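Predicted sugar phosphatases of the HAD superfamily (PDB 2HX1) probably hydrolyses phosphate esters of sugars or related metabolites as a magnesium-dependent phosphatase of the haloacid dehalogenase superfamily. Local coordinates at residues E5-K8 against S9-P12; D40-A44 against Q45-Y49; V154-L157 against R158-I162; M190-I194 against L195-F199. All coordinates share one frame; numbering follows the deposited sequence.

Contact 1 (E5-K8 against S9-P12)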
loop_
_atom_site.group_PDB
_atom_site.type_symbol
_atom_site.label_atom_id
_atom_site.label_comp_id
_atom_site.label_asym_id
_atom_site.label_seq_id
_atom_site.Cartn_x
_atom_site.Cartn_y
_atom_site.Cartn_z
ATOM N N GLU A 5 30.576 -5.976 -17.088
ATOM C CA GLU A 5 31.933 -6.346 -16.734
ATOM C C GLU A 5 31.985 -7.843 -16.494
ATOM O O GLU A 5 30.979 -8.426 -16.051
ATOM C CB GLU A 5 32.350 -5.590 -15.468
ATOM C CG GLU A 5 32.541 -4.097 -15.696
ATOM C CD GLU A 5 32.817 -3.299 -14.424
ATOM O OE1 GLU A 5 33.987 -3.293 -13.970
ATOM O OE2 GLU A 5 31.883 -2.654 -13.878
ATOM N N SER A 6 33.128 -8.483 -16.780
ATOM C CA SER A 6 33.257 -9.911 -16.478
ATOM C C SER A 6 33.443 -10.087 -14.993
ATOM O O SER A 6 34.162 -9.335 -14.359
ATOM C CB SER A 6 34.412 -10.592 -17.213
ATOM O OG SER A 6 35.606 -10.420 -16.525
ATOM N N PHE A 7 32.768 -11.081 -14.438
ATOM C CA PHE A 7 32.868 -11.334 -13.020
ATOM C C PHE A 7 34.326 -11.603 -12.638
ATOM O O PHE A 7 34.846 -11.003 -11.691
ATOM C CB PHE A 7 31.931 -12.473 -12.635
ATOM C CG PHE A 7 31.877 -12.716 -11.184
ATOM C CD1 PHE A 7 31.405 -11.741 -10.330
ATOM C CD2 PHE A 7 32.329 -13.909 -10.658
ATOM C CE1 PHE A 7 31.360 -11.954 -8.957
ATOM C CE2 PHE A 7 32.287 -14.137 -9.296
ATOM C CZ PHE A 7 31.798 -13.139 -8.444
ATOM N N LYS A 8 35.018 -12.442 -13.414
ATOM C CA LYS A 8 36.443 -12.697 -13.186
ATOM C C LYS A 8 37.235 -11.402 -12.996
ATOM O O LYS A 8 38.055 -11.277 -12.065
ATOM C CB LYS A 8 37.040 -13.495 -14.353
ATOM C CG LYS A 8 38.459 -14.015 -14.093
ATOM C CD LYS A 8 38.911 -15.028 -15.148
ATOM C CE LYS A 8 40.410 -15.371 -15.020
ATOM N NZ LYS A 8 41.003 -15.860 -16.324
ATOM N N SER A 9 36.983 -10.435 -13.878
ATOM C CA SER A 9 37.754 -9.186 -13.868
ATOM C C SER A 9 37.584 -8.326 -12.577
ATOM O O SER A 9 38.412 -7.448 -12.284
ATOM C CB SER A 9 37.398 -8.320 -15.072
ATOM O OG SER A 9 36.200 -7.601 -14.813
ATOM N N LEU A 10 36.494 -8.537 -11.849
ATOM C CA LEU A 10 36.258 -7.809 -10.600
ATOM C C LEU A 10 36.989 -8.425 -9.423
ATOM O O LEU A 10 37.320 -7.718 -8.484
ATOM C CB LEU A 10 34.746 -7.721 -10.250
ATOM C CG LEU A 10 33.762 -7.302 -11.338
ATOM C CD1 LEU A 10 32.331 -7.481 -10.835
ATOM C CD2 LEU A 10 34.022 -5.872 -11.801
ATOM N N LEU A 11 37.226 -9.733 -9.461
ATOM C CA LEU A 11 37.619 -10.462 -8.260
ATOM C C LEU A 11 38.886 -9.974 -7.538
ATOM O O LEU A 11 38.952 -10.080 -6.326
ATOM C CB LEU A 11 37.713 -11.948 -8.561
ATOM C CG LEU A 11 36.369 -12.566 -8.965
ATOM C CD1 LEU A 11 36.542 -14.025 -9.238
ATOM C CD2 LEU A 11 35.299 -12.364 -7.882
ATOM N N PRO A 12 39.901 -9.471 -8.276
ATOM C CA PRO A 12 41.108 -8.911 -7.660
ATOM C C PRO A 12 40.910 -7.714 -6.755
ATOM O O PRO A 12 41.801 -7.436 -5.947
ATOM C CB PRO A 12 41.947 -8.460 -8.865
ATOM C CG PRO A 12 41.500 -9.347 -9.995
ATOM C CD PRO A 12 40.012 -9.484 -9.750
HETATM O O HOH W 1 36.020 -5.144 -14.884
#

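Contact 2 (D40-A44 against Q45-Y49)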
loop_
_atom_site.group_PDB
_atom_site.type_symbol
_atom_site.label_atom_id
_atom_site.label_comp_id
_atom_site.label_asym_id
_atom_site.label_seq_id
_atom_site.Cartn_x
_atom_site.Cartn_y
_atom_site.Cartn_z
ATOM N N ASP A 40 36.270 -23.392 -7.795
ATOM C CA ASP A 40 37.643 -23.794 -8.082
ATOM C C ASP A 40 38.546 -22.549 -8.180
ATOM O O ASP A 40 39.628 -22.478 -7.585
ATOM C CB ASP A 40 37.671 -24.570 -9.394
ATOM C CG ASP A 40 37.000 -25.940 -9.276
ATOM O OD1 ASP A 40 36.960 -26.478 -8.142
ATOM O OD2 ASP A 40 36.508 -26.469 -10.305
ATOM N N TYR A 41 38.080 -21.535 -8.904
ATOM C CA TYR A 41 38.895 -20.333 -9.097
ATOM C C TYR A 41 39.215 -19.659 -7.772
ATOM O O TYR A 41 40.368 -19.329 -7.496
ATOM C CB TYR A 41 38.213 -19.333 -10.032
ATOM C CG TYR A 41 39.048 -18.118 -10.367
ATOM C CD1 TYR A 41 40.078 -18.188 -11.293
ATOM C CD2 TYR A 41 38.792 -16.881 -9.766
ATOM C CE1 TYR A 41 40.846 -17.047 -11.611
ATOM C CE2 TYR A 41 39.541 -15.757 -10.075
ATOM C CZ TYR A 41 40.566 -15.844 -10.999
ATOM O OH TYR A 41 41.308 -14.723 -11.304
ATOM N N LEU A 42 38.197 -19.438 -6.944
ATOM C CA LEU A 42 38.428 -18.700 -5.705
ATOM C C LEU A 42 39.404 -19.468 -4.790
ATOM O O LEU A 42 40.245 -18.853 -4.125
ATOM C CB LEU A 42 37.110 -18.416 -4.977
ATOM C CG LEU A 42 36.107 -17.515 -5.701
ATOM C CD1 LEU A 42 34.737 -17.640 -5.063
ATOM C CD2 LEU A 42 36.599 -16.081 -5.701
ATOM N N LYS A 43 39.270 -20.792 -4.740
ATOM C CA LYS A 43 40.212 -21.624 -3.972
ATOM C C LYS A 43 41.642 -21.404 -4.500
ATOM O O LYS A 43 42.516 -20.892 -3.783
ATOM C CB LYS A 43 39.851 -23.107 -4.045
ATOM C CG LYS A 43 40.866 -24.008 -3.302
ATOM C CD LYS A 43 40.208 -25.288 -2.788
ATOM C CE LYS A 43 39.709 -26.177 -3.923
ATOM N NZ LYS A 43 38.271 -26.498 -3.723
ATOM N N ALA A 44 41.857 -21.725 -5.769
ATOM C CA ALA A 44 43.176 -21.518 -6.388
ATOM C C ALA A 44 43.727 -20.097 -6.155
ATOM O O ALA A 44 44.930 -19.910 -6.044
ATOM C CB ALA A 44 43.142 -21.862 -7.900
ATOM N N GLN A 45 42.869 -19.090 -6.038
ATOM C CA GLN A 45 43.343 -17.743 -5.759
ATOM C C GLN A 45 43.417 -17.456 -4.251
ATOM O O GLN A 45 43.790 -16.350 -3.850
ATOM C CB GLN A 45 42.446 -16.725 -6.460
ATOM C CG GLN A 45 42.369 -16.903 -7.997
ATOM C CD GLN A 45 43.500 -16.198 -8.776
ATOM O OE1 GLN A 45 44.042 -16.748 -9.736
ATOM N NE2 GLN A 45 43.843 -14.982 -8.365
ATOM N N GLY A 46 43.089 -18.436 -3.415
ATOM C CA GLY A 46 42.973 -18.204 -1.970
ATOM C C GLY A 46 42.043 -17.048 -1.571
ATOM O O GLY A 46 42.350 -16.264 -0.666
ATOM N N GLN A 47 40.902 -16.931 -2.245
ATOM C CA GLN A 47 39.955 -15.868 -1.913
ATOM C C GLN A 47 38.784 -16.435 -1.127
ATOM O O GLN A 47 38.159 -17.434 -1.523
ATOM C CB GLN A 47 39.460 -15.148 -3.163
ATOM C CG GLN A 47 40.197 -13.859 -3.457
ATOM C CD GLN A 47 39.685 -13.203 -4.725
ATOM O OE1 GLN A 47 38.786 -12.363 -4.670
ATOM N NE2 GLN A 47 40.239 -13.610 -5.884
ATOM N N ASP A 48 38.504 -15.781 -0.013
ATOM C CA ASP A 48 37.399 -16.161 0.854
ATOM C C ASP A 48 36.054 -15.858 0.208
ATOM O O ASP A 48 35.935 -14.964 -0.651
ATOM C CB ASP A 48 37.514 -15.441 2.206
ATOM C CG ASP A 48 38.717 -15.927 3.006
ATOM O OD1 ASP A 48 38.725 -17.132 3.343
ATOM O OD2 ASP A 48 39.667 -15.131 3.243
ATOM N N TYR A 49 35.039 -16.608 0.631
ATOM C CA TYR A 49 33.690 -16.315 0.224
ATOM C C TYR A 49 32.730 -16.855 1.287
ATOM O O TYR A 49 33.102 -17.717 2.089
ATOM C CB TYR A 49 33.405 -16.940 -1.157
ATOM C CG TYR A 49 33.214 -18.417 -1.032
ATOM C CD1 TYR A 49 31.986 -18.939 -0.631
ATOM C CD2 TYR A 49 34.281 -19.298 -1.236
ATOM C CE1 TYR A 49 31.810 -20.285 -0.443
ATOM C CE2 TYR A 49 34.109 -20.691 -1.064
ATOM C CZ TYR A 49 32.863 -21.167 -0.662
ATOM O OH TYR A 49 32.630 -22.506 -0.467
HETATM O O HOH W 2 44.001 -15.185 -12.411
#

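Contact 3 (V154-L157 against R158-I162)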
loop_
_atom_site.group_PDB
_atom_site.type_symbol
_atom_site.label_atom_id
_atom_site.label_comp_id
_atom_site.label_asym_id
_atom_site.label_seq_id
_atom_site.Cartn_x
_atom_site.Cartn_y
_atom_site.Cartn_z
ATOM N N VAL A 154 -4.447 -16.533 10.697
ATOM C CA VAL A 154 -5.146 -15.266 10.891
ATOM C C VAL A 154 -5.759 -15.233 12.292
ATOM O O VAL A 154 -5.546 -14.276 13.046
ATOM C CB VAL A 154 -6.189 -14.980 9.766
ATOM C CG1 VAL A 154 -7.208 -13.876 10.150
ATOM C CG2 VAL A 154 -5.481 -14.592 8.496
ATOM N N ASN A 155 -6.485 -16.286 12.666
ATOM C CA ASN A 155 -7.127 -16.305 13.962
ATOM C C ASN A 155 -6.146 -16.401 15.147
ATOM O O ASN A 155 -6.380 -15.800 16.195
ATOM C CB ASN A 155 -8.142 -17.422 14.010
ATOM C CG ASN A 155 -9.360 -17.114 13.168
ATOM O OD1 ASN A 155 -10.027 -16.095 13.389
ATOM N ND2 ASN A 155 -9.633 -17.965 12.178
ATOM N N LEU A 156 -5.046 -17.137 14.956
ATOM C CA LEU A 156 -4.016 -17.257 15.982
ATOM C C LEU A 156 -3.452 -15.896 16.337
ATOM O O LEU A 156 -3.265 -15.578 17.519
ATOM C CB LEU A 156 -2.881 -18.137 15.481
ATOM C CG LEU A 156 -1.673 -18.275 16.406
ATOM C CD1 LEU A 156 -2.082 -18.848 17.788
ATOM C CD2 LEU A 156 -0.658 -19.155 15.696
ATOM N N LEU A 157 -3.183 -15.100 15.309
ATOM C CA LEU A 157 -2.578 -13.791 15.486
ATOM C C LEU A 157 -3.573 -12.724 15.974
ATOM O O LEU A 157 -3.178 -11.713 16.549
ATOM C CB LEU A 157 -1.942 -13.345 14.161
ATOM C CG LEU A 157 -0.717 -14.157 13.732
ATOM C CD1 LEU A 157 -0.207 -13.647 12.386
ATOM C CD2 LEU A 157 0.375 -14.139 14.832
ATOM N N ARG A 158 -4.852 -12.916 15.665
ATOM C CA ARG A 158 -5.914 -12.101 16.238
ATOM C C ARG A 158 -6.070 -12.396 17.726
ATOM O O ARG A 158 -6.477 -11.518 18.476
ATOM C CB ARG A 158 -7.245 -12.380 15.544
ATOM C CG ARG A 158 -7.351 -11.763 14.117
ATOM C CD ARG A 158 -8.631 -12.160 13.351
ATOM N NE ARG A 158 -9.839 -11.648 14.021
ATOM C CZ ARG A 158 -10.607 -12.354 14.850
ATOM N NH1 ARG A 158 -10.348 -13.647 15.116
ATOM N NH2 ARG A 158 -11.651 -11.761 15.431
ATOM N N LYS A 159 -5.749 -13.622 18.153
ATOM C CA LYS A 159 -5.983 -14.051 19.527
ATOM C C LYS A 159 -4.758 -14.031 20.408
ATOM O O LYS A 159 -4.895 -14.016 21.635
ATOM C CB LYS A 159 -6.552 -15.466 19.573
ATOM C CG LYS A 159 -7.934 -15.627 18.964
ATOM C CD LYS A 159 -8.227 -17.092 18.802
ATOM C CE LYS A 159 -9.667 -17.354 18.450
ATOM N NZ LYS A 159 -9.867 -18.812 18.127
ATOM N N ARG A 160 -3.562 -14.088 19.827
ATOM C CA ARG A 160 -2.342 -14.161 20.642
ATOM C C ARG A 160 -1.411 -12.986 20.342
ATOM O O ARG A 160 -1.094 -12.694 19.188
ATOM C CB ARG A 160 -1.615 -15.496 20.439
ATOM C CG ARG A 160 -2.401 -16.701 20.980
ATOM C CD ARG A 160 -2.409 -16.754 22.504
ATOM N NE ARG A 160 -1.072 -17.025 23.029
ATOM C CZ ARG A 160 -0.637 -16.638 24.224
ATOM N NH1 ARG A 160 -1.437 -15.976 25.041
ATOM N NH2 ARG A 160 0.595 -16.904 24.618
ATOM N N THR A 161 -0.965 -12.315 21.388
ATOM C CA THR A 161 -0.085 -11.179 21.225
ATOM C C THR A 161 1.340 -11.720 21.226
ATOM O O THR A 161 1.981 -11.797 22.252
ATOM C CB THR A 161 -0.370 -10.139 22.315
ATOM O OG1 THR A 161 -1.732 -9.742 22.177
ATOM C CG2 THR A 161 0.536 -8.877 22.183
ATOM N N ILE A 162 1.792 -12.164 20.053
ATOM C CA ILE A 162 3.053 -12.904 19.927
ATOM C C ILE A 162 3.804 -12.430 18.667
ATOM O O ILE A 162 3.185 -11.950 17.723
ATOM C CB ILE A 162 2.810 -14.465 19.838
ATOM C CG1 ILE A 162 2.010 -14.801 18.573
ATOM C CG2 ILE A 162 2.171 -14.989 21.113
ATOM C CD1 ILE A 162 1.530 -16.216 18.436
#

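Contact 4 (M190-I194 against L195-F199). With EDO (1,2-ethanediol), chain M.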
loop_
_atom_site.group_PDB
_atom_site.type_symbol
_atom_site.label_atom_id
_atom_site.label_comp_id
_atom_site.label_asym_id
_atom_site.label_seq_id
_atom_site.Cartn_x
_atom_site.Cartn_y
_atom_site.Cartn_z
HETATM N N MSE A 190 0.781 -12.238 1.910
HETATM C CA MSE A 190 -0.649 -12.493 1.741
HETATM C C MSE A 190 -1.376 -12.371 3.038
HETATM O O MSE A 190 -2.458 -11.805 3.092
HETATM C CB MSE A 190 -0.861 -13.898 1.218
HETATM C CG MSE A 190 -0.457 -14.038 -0.228
HETATM SE SE MSE A 190 -0.663 -15.855 -0.915
HETATM C CE MSE A 190 -0.750 -16.941 0.575
ATOM N N ILE A 191 -0.811 -12.951 4.092
ATOM C CA ILE A 191 -1.391 -12.819 5.419
ATOM C C ILE A 191 -1.476 -11.340 5.809
ATOM O O ILE A 191 -2.503 -10.840 6.306
ATOM C CB ILE A 191 -0.570 -13.588 6.450
ATOM C CG1 ILE A 191 -0.678 -15.114 6.204
ATOM C CG2 ILE A 191 -1.068 -13.253 7.867
ATOM C CD1 ILE A 191 0.425 -15.955 6.960
ATOM N N GLU A 192 -0.382 -10.629 5.576
ATOM C CA GLU A 192 -0.316 -9.223 5.895
ATOM C C GLU A 192 -1.291 -8.342 5.091
ATOM O O GLU A 192 -1.676 -7.263 5.540
ATOM C CB GLU A 192 1.125 -8.744 5.743
ATOM C CG GLU A 192 2.046 -9.311 6.816
ATOM C CD GLU A 192 3.475 -8.766 6.713
ATOM O OE1 GLU A 192 4.038 -8.739 5.599
ATOM O OE2 GLU A 192 4.021 -8.354 7.760
ATOM N N SER A 193 -1.717 -8.810 3.926
ATOM C CA SER A 193 -2.743 -8.079 3.149
ATOM C C SER A 193 -4.113 -8.108 3.837
ATOM O O SER A 193 -4.921 -7.238 3.606
ATOM C CB SER A 193 -2.832 -8.614 1.706
ATOM O OG SER A 193 -3.481 -9.878 1.653
ATOM N N ILE A 194 -4.341 -9.101 4.697
ATOM C CA ILE A 194 -5.571 -9.259 5.492
ATOM C C ILE A 194 -5.423 -8.559 6.853
ATOM O O ILE A 194 -6.276 -7.802 7.266
ATOM C CB ILE A 194 -5.860 -10.801 5.747
ATOM C CG1 ILE A 194 -6.017 -11.585 4.439
ATOM C CG2 ILE A 194 -7.114 -11.036 6.593
ATOM C CD1 ILE A 194 -6.933 -10.952 3.412
ATOM N N LEU A 195 -4.325 -8.822 7.549
ATOM C CA LEU A 195 -4.129 -8.371 8.928
ATOM C C LEU A 195 -3.487 -7.007 9.058
ATOM O O LEU A 195 -3.521 -6.425 10.140
ATOM C CB LEU A 195 -3.230 -9.375 9.692
ATOM C CG LEU A 195 -3.850 -10.696 10.149
ATOM C CD1 LEU A 195 -2.810 -11.569 10.899
ATOM C CD2 LEU A 195 -5.046 -10.426 11.019
ATOM N N GLY A 196 -2.864 -6.507 7.995
ATOM C CA GLY A 196 -1.887 -5.405 8.113
ATOM C C GLY A 196 -0.461 -5.922 8.312
ATOM O O GLY A 196 -0.221 -7.120 8.424
ATOM N N ARG A 197 0.511 -5.023 8.320
ATOM C CA ARG A 197 1.905 -5.402 8.586
ATOM C C ARG A 197 2.018 -5.976 9.985
ATOM O O ARG A 197 1.430 -5.462 10.941
ATOM C CB ARG A 197 2.821 -4.186 8.472
ATOM C CG ARG A 197 4.283 -4.453 8.835
ATOM C CD ARG A 197 5.217 -3.447 8.166
ATOM N NE ARG A 197 4.974 -2.078 8.628
ATOM C CZ ARG A 197 5.669 -1.447 9.575
ATOM N NH1 ARG A 197 6.686 -2.053 10.190
ATOM N NH2 ARG A 197 5.351 -0.193 9.908
ATOM N N ARG A 198 2.794 -7.033 10.119
ATOM C CA ARG A 198 2.676 -7.858 11.309
ATOM C C ARG A 198 3.848 -8.830 11.490
ATOM O O ARG A 198 4.027 -9.348 12.597
ATOM C CB ARG A 198 1.326 -8.617 11.264
ATOM C CG ARG A 198 1.042 -9.586 12.460
ATOM C CD ARG A 198 0.669 -8.836 13.705
ATOM N NE ARG A 198 0.194 -9.700 14.789
ATOM C CZ ARG A 198 0.984 -10.387 15.602
ATOM N NH1 ARG A 198 2.288 -10.356 15.441
ATOM N NH2 ARG A 198 0.454 -11.130 16.572
ATOM N N PHE A 199 4.618 -9.092 10.417
ATOM C CA PHE A 199 5.770 -9.988 10.488
ATOM C C PHE A 199 7.059 -9.237 10.721
ATOM O O PHE A 199 7.305 -8.189 10.126
ATOM C CB PHE A 199 5.886 -10.880 9.253
ATOM C CG PHE A 199 4.893 -11.984 9.245
ATOM C CD1 PHE A 199 3.567 -11.734 8.912
ATOM C CD2 PHE A 199 5.253 -13.251 9.613
ATOM C CE1 PHE A 199 2.620 -12.747 8.937
ATOM C CE2 PHE A 199 4.305 -14.286 9.665
ATOM C CZ PHE A 199 2.999 -14.038 9.322
HETATM C C1 EDO M . 6.693 -5.168 12.175
HETATM O O1 EDO M . 7.381 -5.657 11.014
HETATM C C2 EDO M . 6.159 -6.339 12.991
HETATM O O2 EDO M . 4.807 -6.075 13.370
HETATM O O HOH W 3 6.604 -7.172 7.627
#

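Contact 1 (E5-K8 against S9-P12)
Leu11 lays its CD2 methyl over one face of the Phe7 ring, 4.0 Å from the centroid and 27° off the ring normal, which meets the geometry of a CH-pi contact. The touch falls toward the far end of the ring, where CZ is the nearest atom to CD2, and Leu10 CD1 approaches the same ring obliquely from farther off. With chi1 at -175°, CG of Phe7 stands opposite its backbone N, and this brings the ring toward the leucines of the next turn. All three side chains are buried: Phe7 also reaches Leu229 and Val231 of the central strand 228-232, and Leu11 packs on helix 35-44. The backbone between them is a single short helical turn, 7-10, that runs on into 3-10 geometry, and Ser6 is its N-cap. Where the buried Leu10 meets the partly exposed Glu5, Leu10 CD2 comes within 3.4 Å of Glu5 OE1, the side chains crossing at about a right angle; Glu5 OE2 is hydrogen-bonded to His275 ND1 on strand 275-277, outermost in its sheet within this chain. The solvent side is built differently. There Ser6 OG accepts from Ser9 N at 3.0 Å, Ser9 OG returns a bond to Ser6 O at 2.7 Å, in the carbonyl plane and on a lone pair, and one water donates both to Glu5 OE1 and to Ser9 OG.

Contact 2 (D40-A44 against Q45-Y49)
Tyr41 and Gln45 lie almost flat against each other, the planes of the phenol ring and the side-chain amide being within 12° of parallel. Gln45 CG sits over one face of the ring, 3.7 Å from the centroid, a CH-pi contact displaced somewhat toward the rim. A bend at chi2 (-86°) turns the amide over the hydroxyl end of the ring, bringing CD to 3.7 Å from Tyr41 OH. Beyond the ring a water spans the two polar ends, lying 2.9 Å from Tyr41 OH and donating to Gln45 OE1. Leu42 faces another way: its CD2 meets Gln47 CB at 3.9 Å, while CD1 reaches Tyr49 CB and approaches that ring obliquely. Tyr49 is buried, and its ring makes an edge-to-face contact with Phe39.

The backbone that sets these directions is a Schellman motif at the C-terminal end of helix 35-44. Gly46 has positive phi, and Gln47 N donates to Leu42 O at 2.8 Å with an N-H...O angle of 173°. Inside that loop Gly46 N bonds to Lys43 O. Gln45 N donates to Tyr41 O at 2.9 Å, a regular helical bond joining the backbones of the same two residues. The chain can then enter strand 48-53, where Asp48 pairs through its backbone with Ile17. The water that joins phenol and amide probably favours their near-parallel setting, while the bonds accepted by the carbonyls of Tyr41, Leu42 and Lys43 bring the helix to its end.

Contact 3 (V154-L157 against R158-I162)
Asn155 and Arg158 run side by side and point the same way, yet their amide and guanidinium planes stand 90° apart, and each polar end is engaged by another subunit. Asn155 OD1 lies 3.0 Å from Arg158 NH1 and approaches the guanidinium obliquely. The same OD1 accepts from Val180 N of the second subunit, while Arg158 NH1 donates to Thr178 O of that subunit. CD of Arg158 passes 3.9 Å from Val154 CG1, and beyond it a bend at chi3 (64°) turns the guanidinium back beside Asn155. Were an alanine here instead of the arginine, Thr178 O of the second subunit would probably lose this donor and Val154 CG1 its contact with CD. Next, Lys159 completes the polar patch with a salt bridge to Asp179 of the second subunit.

The backbone is the closing turn of a helix. Arg158 N bonds to Val154 O at 3.0 Å, and Arg160 N to Leu156 O at 2.8 Å, even though Arg160 has already left helical angles. Its CG rests 3.9 Å from Leu156 CD1, and its guanidinium leads away to donate to Val133 O. Thr161, the centre of an inverse gamma turn, redirects the chain so that Ile162 comes back on the helix: its CG1 meets Leu157 CD2 at 4.1 Å, the two crossing at about a right angle. Helix 146-159 is the connection of a beta-alpha-beta unit between strands 133-138 and 164-167, with Leu157 touching both Leu136 of the first strand and Leu195 of helix 184-195.

Contact 4 (M190-I194 against L195-F199)
Glu192 reaches from the last turns of a helix to the backbone of Arg198 and Phe199, with neighbours all along the way. CB starts 3.4 Å from Gly196 O. CG, set opposite the carbonyl carbon at chi1 -70°, passes 3.5 Å from Phe199 CD1 at the ring edge. CD lies 3.7 Å from Phe199 CD1, with the carboxylate plane 83° from the ring plane. At the tip, OE2 accepts from Phe199 N at 2.8 Å (N-H...O 164°) and from Arg198 N at 3.0 Å, both on its anti side but from opposite faces of the carboxylate plane. A water donates to it as well and also to Phe199 O, while OE1 forms a salt bridge with Arg201. Three donors thus grip one oxygen and probably hold the chain's path after the helix. A leucine here would probably leave the N-H groups of Arg198 and Phe199 without this acceptor and Arg201 without this charge partner.

One residue earlier, Ile191 CG2 sits 3.9 Å from both Phe199 CE1 and Leu195 CD1. Gly196, with positive phi where the helix ends, still bonds weakly through its N to Glu192 O. Helix 184-195 thereby hands over to strand 199-202, outermost in its sheet within this chain, with Phe199 against Ala164 and Val166 of strand 164-167 and Ile191 on Leu138 of strand 133-138.

From the N terminus the contacts come in series, none nested in or crossing another, and each closes a local turn. Contact 1 starts the short helix 7-10 ahead of strand 16-19; contact 2 ends helix 35-44 ahead of strand 48-53. They touch through Leu11 CD1 and Tyr41 CE2, 3.6 Å apart, at the six-stranded parallel sheet. Contacts 3 and 4 lie on the opposite side of the chain's centre, at the five-stranded sheet, ending helices 146-159 and 184-195. These two meet where Arg198 NH1 probably bonds to Ile162 O at 2.9 Å, and both touch the second subunit. Centres of contacts 1 and 3 are about 49 Å apart.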